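Local structure of TIGR00725 family protein (Thermotoga maritima, 1RCU) at residues L72-V77 with P96-A101; K24-V29 with Q187-I192; I133-A138 with K166-R171. The protein is of unknown function but belongs to the SLOG superfamily, whose Rossmann-like fold probably serves to bind a nucleotide or nucleotide-derived ligand. All coordinates share one frame; numbering follows the deposited sequence.

Contact 1. Residues L72-V77 with P96-A101; sequences LVSQGV and PYLSVA
In the Rossmann-like fold of this protein, Tyr-97 sits in the loop leading into the outermost strand of this chain's sheet, 100-103, and its ring lies on Gln-75 of helix 68-79, which links strands 60-63 and 84-88. Gln-75 CB stands 3.8 Å from the centroid of the Tyr-97 ring and only 3° off its normal, a CH-pi contact centred on the face. With CG anti to the backbone N (chi1 -174°) and the chain extended beyond it, the glutamine runs alongside the tyrosine in the same direction, and its CG comes within 3.6 Å of Tyr-97 CE1. The amide plane is turned 44° from the ring and does not stack on it. Gln-75 OE1 ends 3.3 Å from Tyr-97 OH, while NE2 is hydrogen-bonded to Glu-79 OE2, one turn further along the helix. Closer to the backbones, Ser-74 CB meets Tyr-97 CB at 3.8 Å, and Ser-74 OG lies 4.1 Å from Leu-98 CD2. The hydroxyl is hydrogen-bonded to Met-70 O in the helix and to Asn-63 ND2 on strand 60-63. Glu-71 and Arg-78 of the same helix also touch the tyrosine. The loop is therefore joined to the helix mainly by carbon packing on an aromatic face, and the bond from Gln-75 NE2 to Glu-79 helps fix the rotation of the amide beyond the methylenes that pack on the ring.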
loop_
_atom_site.group_PDB
_atom_site.type_symbol
_atom_site.label_atom_id
_atom_site.label_comp_id
_atom_site.label_asym_id
_atom_site.label_seq_id
_atom_site.Cartn_x
_atom_site.Cartn_y
_atom_site.Cartn_z
ATOM N N LEU A 72 -4.497 6.292 25.884
ATOM C CA LEU A 72 -5.187 7.136 26.847
ATOM C C LEU A 72 -6.448 7.788 26.296
ATOM O O LEU A 72 -7.476 7.875 26.981
ATOM C CB LEU A 72 -4.224 8.203 27.358
ATOM C CG LEU A 72 -2.962 7.616 28.006
ATOM C CD1 LEU A 72 -1.975 8.731 28.288
ATOM C CD2 LEU A 72 -3.318 6.861 29.287
ATOM N N VAL A 73 -6.375 8.251 25.053
ATOM C CA VAL A 73 -7.527 8.865 24.430
ATOM C C VAL A 73 -8.592 7.778 24.271
ATOM O O VAL A 73 -9.782 8.023 24.510
ATOM C CB VAL A 73 -7.147 9.479 23.076
ATOM C CG1 VAL A 73 -8.370 9.623 22.202
ATOM C CG2 VAL A 73 -6.507 10.849 23.310
ATOM N N SER A 74 -8.166 6.574 23.902
ATOM C CA SER A 74 -9.104 5.480 23.738
ATOM C C SER A 74 -9.784 5.130 25.065
ATOM O O SER A 74 -10.989 4.918 25.122
ATOM C CB SER A 74 -8.370 4.278 23.175
ATOM O OG SER A 74 -7.812 4.594 21.916
ATOM N N GLN A 75 -8.998 5.065 26.133
ATOM C CA GLN A 75 -9.544 4.759 27.451
ATOM C C GLN A 75 -10.630 5.785 27.759
ATOM O O GLN A 75 -11.713 5.451 28.236
ATOM C CB GLN A 75 -8.456 4.846 28.519
ATOM C CG GLN A 75 -8.882 4.401 29.912
ATOM C CD GLN A 75 -7.816 4.716 30.950
ATOM O OE1 GLN A 75 -6.656 4.318 30.799
ATOM N NE2 GLN A 75 -8.197 5.430 32.001
ATOM N N GLY A 76 -10.330 7.042 27.465
ATOM C CA GLY A 76 -11.281 8.104 27.720
ATOM C C GLY A 76 -12.565 7.962 26.934
ATOM O O GLY A 76 -13.646 8.262 27.444
ATOM N N VAL A 77 -12.455 7.500 25.695
ATOM C CA VAL A 77 -13.627 7.337 24.857
ATOM C C VAL A 77 -14.482 6.193 25.385
ATOM O O VAL A 77 -15.701 6.325 25.526
ATOM C CB VAL A 77 -13.240 7.048 23.394
ATOM C CG1 VAL A 77 -14.491 6.774 22.584
ATOM C CG2 VAL A 77 -12.474 8.224 22.803
ATOM N N PRO A 96 -5.770 -2.194 24.585
ATOM C CA PRO A 96 -6.985 -2.862 25.062
ATOM C C PRO A 96 -8.271 -2.050 25.236
ATOM O O PRO A 96 -9.196 -2.500 25.919
ATOM C CB PRO A 96 -6.530 -3.489 26.374
ATOM C CG PRO A 96 -5.590 -2.462 26.898
ATOM C CD PRO A 96 -4.766 -2.122 25.661
ATOM N N TYR A 97 -8.361 -0.877 24.618
ATOM C CA TYR A 97 -9.578 -0.087 24.755
ATOM C C TYR A 97 -10.258 0.119 23.419
ATOM O O TYR A 97 -11.280 0.791 23.343
ATOM C CB TYR A 97 -9.259 1.267 25.364
ATOM C CG TYR A 97 -8.631 1.192 26.731
ATOM C CD1 TYR A 97 -9.403 0.910 27.871
ATOM C CD2 TYR A 97 -7.255 1.404 26.893
ATOM C CE1 TYR A 97 -8.817 0.848 29.127
ATOM C CE2 TYR A 97 -6.664 1.332 28.145
ATOM C CZ TYR A 97 -7.446 1.059 29.253
ATOM O OH TYR A 97 -6.844 0.989 30.482
ATOM N N LEU A 98 -9.704 -0.482 22.372
ATOM C CA LEU A 98 -10.263 -0.329 21.046
ATOM C C LEU A 98 -11.618 -1.021 20.892
ATOM O O LEU A 98 -11.773 -2.193 21.243
ATOM C CB LEU A 98 -9.271 -0.851 20.001
ATOM C CG LEU A 98 -7.938 -0.117 19.874
ATOM C CD1 LEU A 98 -7.079 -0.835 18.844
ATOM C CD2 LEU A 98 -8.170 1.333 19.475
ATOM N N SER A 99 -12.606 -0.291 20.381
ATOM C CA SER A 99 -13.926 -0.867 20.169
ATOM C C SER A 99 -13.770 -1.860 19.033
ATOM O O SER A 99 -14.354 -2.930 19.049
ATOM C CB SER A 99 -14.935 0.208 19.765
ATOM O OG SER A 99 -15.084 1.180 20.782
ATOM N N VAL A 100 -12.970 -1.482 18.048
ATOM C CA VAL A 100 -12.686 -2.306 16.887
ATOM C C VAL A 100 -11.212 -2.076 16.574
ATOM O O VAL A 100 -10.759 -0.937 16.608
ATOM C CB VAL A 100 -13.497 -1.843 15.651
ATOM C CG1 VAL A 100 -13.038 -2.588 14.397
ATOM C CG2 VAL A 100 -14.978 -2.046 15.903
ATOM N N ALA A 101 -10.478 -3.149 16.287
ATOM C CA ALA A 101 -9.066 -3.072 15.924
ATOM C C ALA A 101 -8.972 -3.503 14.457
ATOM O O ALA A 101 -9.371 -4.619 14.097
ATOM C CB ALA A 101 -8.230 -4.012 16.803
#

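Contact 2. Residues K24-V29 with Q187-I192; sequences KKVVVV and QIIEQI
Strand 25-29 and the last turn of helix 182-190 come nearest at Val-26 and Ile-189, whose CA atoms are 8.7 Å apart, a separation at which side chains alone fill the space between helix and sheet. Val-26 CG1 meets Ile-189 CD1 at 4.4 Å, an apolar contact between two buried residues whose CB atoms each face the other segment. Beside it, the aliphatic part of Lys-24 passes Ile-189, with Lys-24 CD 4.3 Å from Ile-189 CG2. The lysine CG is anti to the backbone N (chi1 -157°), and a bend at chi3 (-132°) carries the ammonium group to the end of the helix. There Lys-24 NZ stands 3.5 Å from Ile-189 O, a polar approach rather than a defined bond, at a position where the helix end would probably favour the ammonium charge. Its approach to Ile-192 is doubtful, because that last modelled residue is crowded against Glu-190. This is the closing helix of a Rossmann-like alpha/beta domain, laid against the first strand, which runs between strands 60-63 and 121-125 in the parallel sheet. Leu-54 of helix 44-56 also packs on Val-26, and Ile-189 reaches across to Val-121 on the neighbouring strand. The helix gives way to loop at Gln-191, whose backbone N still bonds to Gln-187 O at 3.0 Å.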
loop_
_atom_site.group_PDB
_atom_site.type_symbol
_atom_site.label_atom_id
_atom_site.label_comp_id
_atom_site.label_asym_id
_atom_site.label_seq_id
_atom_site.Cartn_x
_atom_site.Cartn_y
_atom_site.Cartn_z
ATOM N N LYS A 24 -19.807 12.212 12.770
ATOM C CA LYS A 24 -18.574 12.962 12.531
ATOM C C LYS A 24 -17.365 12.188 13.055
ATOM O O LYS A 24 -17.339 11.750 14.208
ATOM C CB LYS A 24 -18.628 14.326 13.216
ATOM C CG LYS A 24 -17.702 15.351 12.592
ATOM C CD LYS A 24 -18.025 16.745 13.101
ATOM C CE LYS A 24 -18.129 17.753 11.968
ATOM N NZ LYS A 24 -18.600 19.080 12.468
ATOM N N LYS A 25 -16.361 12.037 12.201
ATOM C CA LYS A 25 -15.164 11.296 12.552
ATOM C C LYS A 25 -13.942 12.157 12.869
ATOM O O LYS A 25 -13.507 12.951 12.033
ATOM C CB LYS A 25 -14.783 10.358 11.408
ATOM C CG LYS A 25 -15.673 9.163 11.181
ATOM C CD LYS A 25 -15.029 8.294 10.108
ATOM C CE LYS A 25 -15.862 7.065 9.742
ATOM N NZ LYS A 25 -15.182 6.165 8.746
ATOM N N VAL A 26 -13.380 12.006 14.065
ATOM C CA VAL A 26 -12.171 12.756 14.370
ATOM C C VAL A 26 -11.031 11.777 14.621
ATOM O O VAL A 26 -11.175 10.768 15.328
ATOM C CB VAL A 26 -12.322 13.732 15.585
ATOM C CG1 VAL A 26 -13.740 14.248 15.660
ATOM C CG2 VAL A 26 -11.891 13.075 16.875
ATOM N N VAL A 27 -9.904 12.070 13.993
ATOM C CA VAL A 27 -8.714 11.258 14.118
ATOM C C VAL A 27 -7.791 11.976 15.106
ATOM O O VAL A 27 -7.599 13.188 15.001
ATOM C CB VAL A 27 -8.023 11.123 12.724
ATOM C CG1 VAL A 27 -6.567 10.742 12.885
ATOM C CG2 VAL A 27 -8.757 10.082 11.864
ATOM N N VAL A 28 -7.265 11.248 16.090
ATOM C CA VAL A 28 -6.344 11.852 17.043
ATOM C C VAL A 28 -5.012 11.129 16.923
ATOM O O VAL A 28 -4.958 9.897 16.865
ATOM C CB VAL A 28 -6.866 11.805 18.531
ATOM C CG1 VAL A 28 -8.301 12.325 18.604
ATOM C CG2 VAL A 28 -6.776 10.405 19.086
ATOM N N VAL A 29 -3.941 11.912 16.854
ATOM C CA VAL A 29 -2.591 11.383 16.731
ATOM C C VAL A 29 -1.707 11.959 17.842
ATOM O O VAL A 29 -1.988 13.026 18.380
ATOM C CB VAL A 29 -1.985 11.738 15.339
ATOM C CG1 VAL A 29 -2.865 11.182 14.234
ATOM C CG2 VAL A 29 -1.855 13.230 15.195
ATOM N N GLN A 187 -14.534 22.853 20.576
ATOM C CA GLN A 187 -15.267 24.030 20.186
ATOM C C GLN A 187 -14.973 24.344 18.722
ATOM O O GLN A 187 -15.861 24.689 17.948
ATOM C CB GLN A 187 -14.823 25.166 21.094
ATOM C CG GLN A 187 -15.615 26.420 21.020
ATOM C CD GLN A 187 -15.106 27.439 22.024
ATOM O OE1 GLN A 187 -15.048 27.162 23.227
ATOM N NE2 GLN A 187 -14.712 28.614 21.535
ATOM N N ILE A 188 -13.709 24.210 18.354
ATOM C CA ILE A 188 -13.258 24.453 16.990
ATOM C C ILE A 188 -13.835 23.394 16.035
ATOM O O ILE A 188 -14.210 23.701 14.902
ATOM C CB ILE A 188 -11.709 24.433 16.949
ATOM C CG1 ILE A 188 -11.164 25.600 17.766
ATOM C CG2 ILE A 188 -11.204 24.548 15.537
ATOM C CD1 ILE A 188 -9.676 25.534 18.016
ATOM N N ILE A 189 -13.912 22.145 16.492
ATOM C CA ILE A 189 -14.463 21.067 15.671
ATOM C C ILE A 189 -15.929 21.361 15.384
ATOM O O ILE A 189 -16.391 21.177 14.265
ATOM C CB ILE A 189 -14.392 19.700 16.388
ATOM C CG1 ILE A 189 -12.933 19.311 16.639
ATOM C CG2 ILE A 189 -15.091 18.634 15.555
ATOM C CD1 ILE A 189 -12.759 18.088 17.543
ATOM N N GLU A 190 -16.659 21.795 16.408
ATOM C CA GLU A 190 -18.069 22.115 16.245
ATOM C C GLU A 190 -18.200 23.264 15.252
ATOM O O GLU A 190 -19.038 23.236 14.352
ATOM C CB GLU A 190 -18.688 22.478 17.601
ATOM C CG GLU A 190 -18.687 21.315 18.583
ATOM C CD GLU A 190 -19.302 21.669 19.926
ATOM O OE1 GLU A 190 -18.816 22.611 20.585
ATOM O OE2 GLU A 190 -20.269 20.995 20.336
ATOM N N GLN A 191 -17.341 24.263 15.408
ATOM C CA GLN A 191 -17.320 25.419 14.518
ATOM C C GLN A 191 -16.939 24.962 13.105
ATOM O O GLN A 191 -16.674 25.779 12.228
ATOM C CB GLN A 191 -16.287 26.442 15.018
ATOM C CG GLN A 191 -16.635 27.134 16.347
ATOM C CD GLN A 191 -15.474 27.960 16.915
ATOM O OE1 GLN A 191 -14.911 28.814 16.235
ATOM N NE2 GLN A 191 -15.127 27.710 18.175
ATOM N N ILE A 192 -16.932 23.646 12.904
ATOM C CA ILE A 192 -16.544 23.010 11.638
ATOM C C ILE A 192 -15.141 23.453 11.225
ATOM O O ILE A 192 -14.178 22.683 11.435
ATOM C CB ILE A 192 -17.518 23.341 10.463
ATOM C CG1 ILE A 192 -18.781 22.481 10.560
ATOM C CG2 ILE A 192 -16.829 23.092 9.114
ATOM C CD1 ILE A 192 -19.764 22.939 11.607
#

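Contact 3. Residues I133-A138 with K166-R171; sequences IEILGA and KYLDNR
Leu-168 reaches from the loop before strand 176-179 onto helix 129-140, where its CG lies 4.1 Å from Leu-136 CD1 and its CD2 4.3 Å from Ile-135 CG2. The side chains of Leu-136 and Leu-168 cross at about a right angle. The loop residue presents its branch point to Leu-136 and a methyl to Ile-135, and all three residues are buried. Leu-162 and Tyr-139 also touch Leu-168. Next along the loop, Asp-169 holds the chain in shape: its OD2 accepts from Arg-171 N at 2.9 Å in an Asx turn, with the donor above the carboxylate plane, and its OD1 forms a salt bridge with Arg-171 NH1 at 3.1 Å. Tyr-139 OH is hydrogen-bonded to the same OD2, tying the turn back to the helix. Beyond this shell lies the third subunit: Leu-136 of the third subunit packs on Leu-136 of this chain, Trp-154 NE1 of that subunit is hydrogen-bonded to Leu-168 O, and its Ile-129 N to Asp-169 OD1. The loop thus contacts its own helix through Leu-168 and Tyr-139, and the N-terminal end of helix 129-140 of the third subunit through Asp-169. This helix follows the glycine-rich segment and carries Glu-134, consistent with the GG...GTxxE signature of LOG-like Rossmann proteins.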
loop_
_atom_site.group_PDB
_atom_site.type_symbol
_atom_site.label_atom_id
_atom_site.label_comp_id
_atom_site.label_asym_id
_atom_site.label_seq_id
_atom_site.Cartn_x
_atom_site.Cartn_y
_atom_site.Cartn_z
ATOM N N ILE A 133 4.527 13.462 10.517
ATOM C CA ILE A 133 4.184 12.995 9.185
ATOM C C ILE A 133 2.668 12.999 9.019
ATOM O O ILE A 133 2.152 13.324 7.942
ATOM C CB ILE A 133 4.727 11.563 8.946
ATOM C CG1 ILE A 133 6.252 11.595 8.900
ATOM C CG2 ILE A 133 4.151 10.984 7.656
ATOM C CD1 ILE A 133 6.894 10.230 8.828
ATOM N N GLU A 134 1.962 12.638 10.088
ATOM C CA GLU A 134 0.505 12.623 10.063
ATOM C C GLU A 134 -0.095 14.027 9.981
ATOM O O GLU A 134 -1.089 14.230 9.291
ATOM C CB GLU A 134 -0.036 11.868 11.290
ATOM C CG GLU A 134 0.355 10.403 11.232
ATOM C CD GLU A 134 0.076 9.647 12.503
ATOM O OE1 GLU A 134 0.147 10.248 13.592
ATOM O OE2 GLU A 134 -0.199 8.437 12.410
ATOM N N ILE A 135 0.504 14.981 10.693
ATOM C CA ILE A 135 0.040 16.360 10.692
ATOM C C ILE A 135 0.220 16.918 9.268
ATOM O O ILE A 135 -0.697 17.511 8.702
ATOM C CB ILE A 135 0.839 17.221 11.733
ATOM C CG1 ILE A 135 0.458 16.809 13.164
ATOM C CG2 ILE A 135 0.574 18.698 11.506
ATOM C CD1 ILE A 135 1.382 17.396 14.245
ATOM N N LEU A 136 1.401 16.713 8.691
ATOM C CA LEU A 136 1.690 17.195 7.340
ATOM C C LEU A 136 0.829 16.474 6.310
ATOM O O LEU A 136 0.327 17.098 5.350
ATOM C CB LEU A 136 3.180 17.014 7.003
ATOM C CG LEU A 136 4.106 18.225 7.259
ATOM C CD1 LEU A 136 3.934 18.771 8.654
ATOM C CD2 LEU A 136 5.557 17.815 7.023
ATOM N N GLY A 137 0.650 15.170 6.527
ATOM C CA GLY A 137 -0.150 14.350 5.636
ATOM C C GLY A 137 -1.591 14.806 5.656
ATOM O O GLY A 137 -2.218 14.932 4.604
ATOM N N ALA A 138 -2.108 15.059 6.855
ATOM C CA ALA A 138 -3.484 15.523 7.028
ATOM C C ALA A 138 -3.730 16.760 6.169
ATOM O O ALA A 138 -4.751 16.877 5.476
ATOM C CB ALA A 138 -3.750 15.843 8.509
ATOM N N LYS A 166 -1.184 29.940 9.687
ATOM C CA LYS A 166 -2.221 28.937 9.474
ATOM C C LYS A 166 -1.873 27.790 8.535
ATOM O O LYS A 166 -2.492 26.731 8.597
ATOM C CB LYS A 166 -3.491 29.608 8.918
ATOM C CG LYS A 166 -4.108 30.695 9.787
ATOM C CD LYS A 166 -5.312 31.357 9.108
ATOM C CE LYS A 166 -4.917 32.113 7.854
ATOM N NZ LYS A 166 -4.032 33.298 8.137
ATOM N N TYR A 167 -0.888 27.993 7.669
ATOM C CA TYR A 167 -0.577 26.974 6.672
ATOM C C TYR A 167 0.771 26.264 6.692
ATOM O O TYR A 167 1.753 26.789 7.220
ATOM C CB TYR A 167 -0.834 27.561 5.276
ATOM C CG TYR A 167 -2.188 28.219 5.149
ATOM C CD1 TYR A 167 -3.348 27.460 5.033
ATOM C CD2 TYR A 167 -2.311 29.607 5.200
ATOM C CE1 TYR A 167 -4.609 28.068 4.980
ATOM C CE2 TYR A 167 -3.553 30.226 5.138
ATOM C CZ TYR A 167 -4.695 29.461 5.034
ATOM O OH TYR A 167 -5.921 30.095 5.027
ATOM N N LEU A 168 0.790 25.062 6.102
ATOM C CA LEU A 168 1.994 24.243 6.030
ATOM C C LEU A 168 2.719 24.230 4.684
ATOM O O LEU A 168 3.744 23.555 4.553
ATOM C CB LEU A 168 1.697 22.804 6.456
ATOM C CG LEU A 168 2.092 22.342 7.873
ATOM C CD1 LEU A 168 2.769 23.454 8.622
ATOM C CD2 LEU A 168 0.874 21.840 8.628
ATOM N N ASP A 169 2.178 24.939 3.687
ATOM C CA ASP A 169 2.807 25.086 2.356
ATOM C C ASP A 169 2.082 26.154 1.535
ATOM O O ASP A 169 0.922 26.477 1.803
ATOM C CB ASP A 169 2.917 23.747 1.593
ATOM C CG ASP A 169 1.714 23.431 0.704
ATOM O OD1 ASP A 169 1.829 22.470 -0.095
ATOM O OD2 ASP A 169 0.662 24.088 0.803
ATOM N N ASN A 170 2.762 26.703 0.535
ATOM C CA ASN A 170 2.187 27.793 -0.253
ATOM C C ASN A 170 0.938 27.571 -1.103
ATOM O O ASN A 170 0.544 28.455 -1.857
ATOM C CB ASN A 170 3.292 28.425 -1.102
ATOM C CG ASN A 170 4.374 29.050 -0.248
ATOM O OD1 ASN A 170 5.560 28.796 -0.442
ATOM N ND2 ASN A 170 3.969 29.862 0.714
ATOM N N ARG A 171 0.309 26.413 -0.971
ATOM C CA ARG A 171 -0.901 26.141 -1.722
ATOM C C ARG A 171 -2.061 26.326 -0.757
ATOM O O ARG A 171 -3.229 26.227 -1.134
ATOM C CB ARG A 171 -0.871 24.713 -2.277
ATOM C CG ARG A 171 0.306 24.438 -3.202
ATOM C CD ARG A 171 -0.035 23.375 -4.243
ATOM N NE ARG A 171 1.163 22.784 -4.851
ATOM C CZ ARG A 171 1.954 21.905 -4.236
ATOM N NH1 ARG A 171 1.678 21.505 -2.995
ATOM N NH2 ARG A 171 3.023 21.429 -4.858
#

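How the contacts relate
Contact 2 lies between the other two, its centre about 17 Å from each, while the centres of contacts 1 and 3 are about 27 Å apart on opposite sides of the chain's centre. Strand 25-30 makes the connection through its two faces: Val-28 CG2 packs on Val-73 CG1 of contact 1 at 3.6 Å, and Val-29 CB, turned to the other face, lies 3.1 Å from Glu-134 OE1 of contact 3. Along the chain, contact 2 joins the first strand to the last helix and encloses contacts 1 and 3, which follow in series. Glu-134 may mark a ligand pocket, as in related LOG-like proteins.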